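Local structure of Lys-gingipain W83 (Porphyromonas gingivalis, 4ITC) at residues 44-50 against 158-164. The protein cleaves proteins after lysine as a secreted cysteine protease and probable virulence factor, and this chain is one of its adhesin domains, K1. Residues are numbered along the deposited sequence; the frame is centred on the assembly and turned at random. Where two conformers were deposited one is given.
Sequences CVYSESF and DMFYIDL. With GAI (guanidine), chain E.
Y46 and Y161 lie side by side on two antiparallel strands of the adhesin domain's beta sandwich. CD2 of Y46 sits over one face of the Y161 ring, 3.5 Å from CD2 of Y161. The ring planes are 31° apart. On the opposite face, CE2 of F160 lies over the ring centre, so Y161 is held between two aromatic neighbours. The aliphatic part of E48 runs beside the same ring, with CG 3.6 Å from CD1 of Y161. A water joins OE1 of E48 to OH of Y161, and OE2 of E48 makes a salt bridge with K29. On the other side of the sheet, CG2 of V45 packs on CB of L164 at 3.7 Å.

V45 pairs with L164 and S47 with I162, each through two backbone hydrogen bonds. S47 OG hydrogen-bonds to N62 and H153; N62 is a calcium ligand. Past E48 the pairing continues into a loop. S49 N donates to F160 O (2.8 Å), and F50 N adds a weak bond to the same oxygen. In S49, chi1 of 75° sets OG between the backbone N and the carbonyl carbon, where it accepts M159 N at 2.9 Å. S49 OG also hydrogen-bonds to E91 OE2. S49 O receives D158 N from above its carbonyl plane. D158 also holds a guanidine: N3 donates to D158 O at 2.9 Å, and N2 to D158 OD2 at 3.0 Å.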
# COMPACT_ATOMS: atom_id res chain seq x y z
N CYS A 44 4.60 -9.39 -3.00
CA CYS A 44 3.86 -8.14 -2.77
C CYS A 44 4.55 -7.37 -1.67
O CYS A 44 5.67 -7.72 -1.29
CB CYS A 44 2.43 -8.40 -2.42
SG CYS A 44 2.13 -9.22 -0.85
N VAL A 45 3.93 -6.29 -1.19
CA VAL A 45 4.40 -5.61 0.00
C VAL A 45 3.26 -5.55 1.02
O VAL A 45 2.10 -5.65 0.68
CB VAL A 45 4.91 -4.17 -0.29
CG1 VAL A 45 6.13 -4.26 -1.19
CG2 VAL A 45 3.83 -3.32 -0.91
N TYR A 46 3.65 -5.41 2.28
CA TYR A 46 2.67 -5.37 3.35
C TYR A 46 3.15 -4.50 4.50
O TYR A 46 4.34 -4.20 4.65
CB TYR A 46 2.34 -6.76 3.87
CG TYR A 46 3.44 -7.41 4.67
CD1 TYR A 46 4.52 -8.02 4.05
CD2 TYR A 46 3.38 -7.44 6.04
CE1 TYR A 46 5.50 -8.64 4.78
CE2 TYR A 46 4.37 -8.05 6.80
CZ TYR A 46 5.44 -8.65 6.15
OH TYR A 46 6.44 -9.28 6.91
N SER A 47 2.18 -4.03 5.29
CA SER A 47 2.43 -3.23 6.45
C SER A 47 1.52 -3.71 7.58
O SER A 47 0.36 -4.07 7.36
CB SER A 47 2.19 -1.76 6.13
OG SER A 47 2.35 -0.93 7.25
N GLU A 48 2.07 -3.73 8.80
CA GLU A 48 1.46 -4.36 9.96
C GLU A 48 0.76 -3.37 10.90
O GLU A 48 1.36 -2.37 11.34
CB GLU A 48 2.56 -5.05 10.77
CG GLU A 48 3.27 -6.15 10.01
CD GLU A 48 4.64 -6.45 10.59
OE1 GLU A 48 4.81 -7.63 11.02
OE2 GLU A 48 5.51 -5.53 10.67
N SER A 49 -0.47 -3.71 11.30
CA SER A 49 -1.08 -3.11 12.49
C SER A 49 -1.07 -4.01 13.71
O SER A 49 -1.48 -3.58 14.80
CB SER A 49 -2.52 -2.67 12.17
OG SER A 49 -3.38 -3.76 12.10
N PHE A 50 -0.58 -5.24 13.54
CA PHE A 50 -0.37 -6.22 14.61
C PHE A 50 0.75 -7.11 14.10
O PHE A 50 0.70 -7.56 12.96
CB PHE A 50 -1.63 -7.04 14.82
CG PHE A 50 -1.52 -8.09 15.93
CD1 PHE A 50 -1.04 -9.34 15.65
CD2 PHE A 50 -1.80 -7.75 17.24
CE1 PHE A 50 -0.91 -10.30 16.64
CE2 PHE A 50 -1.68 -8.69 18.25
CZ PHE A 50 -1.24 -9.96 17.94
N ASP A 158 -4.33 -2.82 15.53
CA ASP A 158 -4.90 -4.04 16.08
C ASP A 158 -5.79 -4.82 15.13
O ASP A 158 -6.78 -5.40 15.53
CB ASP A 158 -5.65 -3.71 17.41
CG ASP A 158 -5.98 -4.93 18.19
OD1 ASP A 158 -5.24 -5.94 18.13
OD2 ASP A 158 -6.98 -4.88 18.94
N MET A 159 -5.37 -4.88 13.87
CA MET A 159 -6.00 -5.73 12.88
C MET A 159 -4.97 -6.77 12.47
O MET A 159 -4.62 -7.65 13.31
CB MET A 159 -6.60 -4.90 11.76
CG MET A 159 -7.88 -4.19 12.23
SD MET A 159 -9.25 -5.35 12.39
CE MET A 159 -10.34 -4.45 13.53
N PHE A 160 -4.41 -6.68 11.27
CA PHE A 160 -3.28 -7.59 10.97
C PHE A 160 -2.35 -6.91 9.98
O PHE A 160 -1.50 -6.14 10.39
CB PHE A 160 -3.74 -9.00 10.57
CG PHE A 160 -2.63 -10.02 10.57
CD1 PHE A 160 -1.83 -10.18 11.69
CD2 PHE A 160 -2.40 -10.81 9.48
CE1 PHE A 160 -0.82 -11.15 11.72
CE2 PHE A 160 -1.37 -11.79 9.50
CZ PHE A 160 -0.59 -11.93 10.61
N TYR A 161 -2.45 -7.24 8.71
CA TYR A 161 -1.67 -6.56 7.65
C TYR A 161 -2.57 -6.01 6.58
O TYR A 161 -3.62 -6.58 6.27
CB TYR A 161 -0.67 -7.44 6.91
CG TYR A 161 0.16 -8.44 7.65
CD1 TYR A 161 0.50 -8.27 9.01
CD2 TYR A 161 0.67 -9.53 6.96
CE1 TYR A 161 1.28 -9.23 9.64
CE2 TYR A 161 1.46 -10.48 7.59
CZ TYR A 161 1.76 -10.32 8.93
OH TYR A 161 2.57 -11.20 9.64
N ILE A 162 -2.11 -4.91 5.97
CA ILE A 162 -2.55 -4.50 4.67
C ILE A 162 -1.49 -4.94 3.65
O ILE A 162 -0.29 -4.73 3.86
CB ILE A 162 -2.83 -2.97 4.58
CG1 ILE A 162 -3.39 -2.60 3.19
CG2 ILE A 162 -1.65 -2.11 4.98
CD1 ILE A 162 -3.89 -1.17 3.15
N ASP A 163 -1.94 -5.52 2.55
CA ASP A 163 -1.07 -5.95 1.48
C ASP A 163 -1.37 -5.08 0.23
O ASP A 163 -2.52 -4.79 -0.06
CB ASP A 163 -1.35 -7.38 1.09
CG ASP A 163 -1.23 -8.41 2.21
OD1 ASP A 163 -0.72 -8.16 3.34
OD2 ASP A 163 -1.69 -9.57 1.90
N LEU A 164 -0.33 -4.82 -0.55
CA LEU A 164 -0.37 -3.95 -1.71
C LEU A 164 0.45 -4.61 -2.81
O LEU A 164 1.53 -5.16 -2.54
CB LEU A 164 0.23 -2.57 -1.35
CG LEU A 164 0.53 -1.61 -2.49
CD1 LEU A 164 -0.77 -1.03 -2.98
CD2 LEU A 164 1.44 -0.46 -2.02
C GAI E . -9.38 -7.40 17.01
N1 GAI E . -10.39 -8.16 17.13
N2 GAI E . -8.51 -7.25 17.99
N3 GAI E . -9.31 -6.75 15.88
O HOH W 1 3.96 -10.13 11.76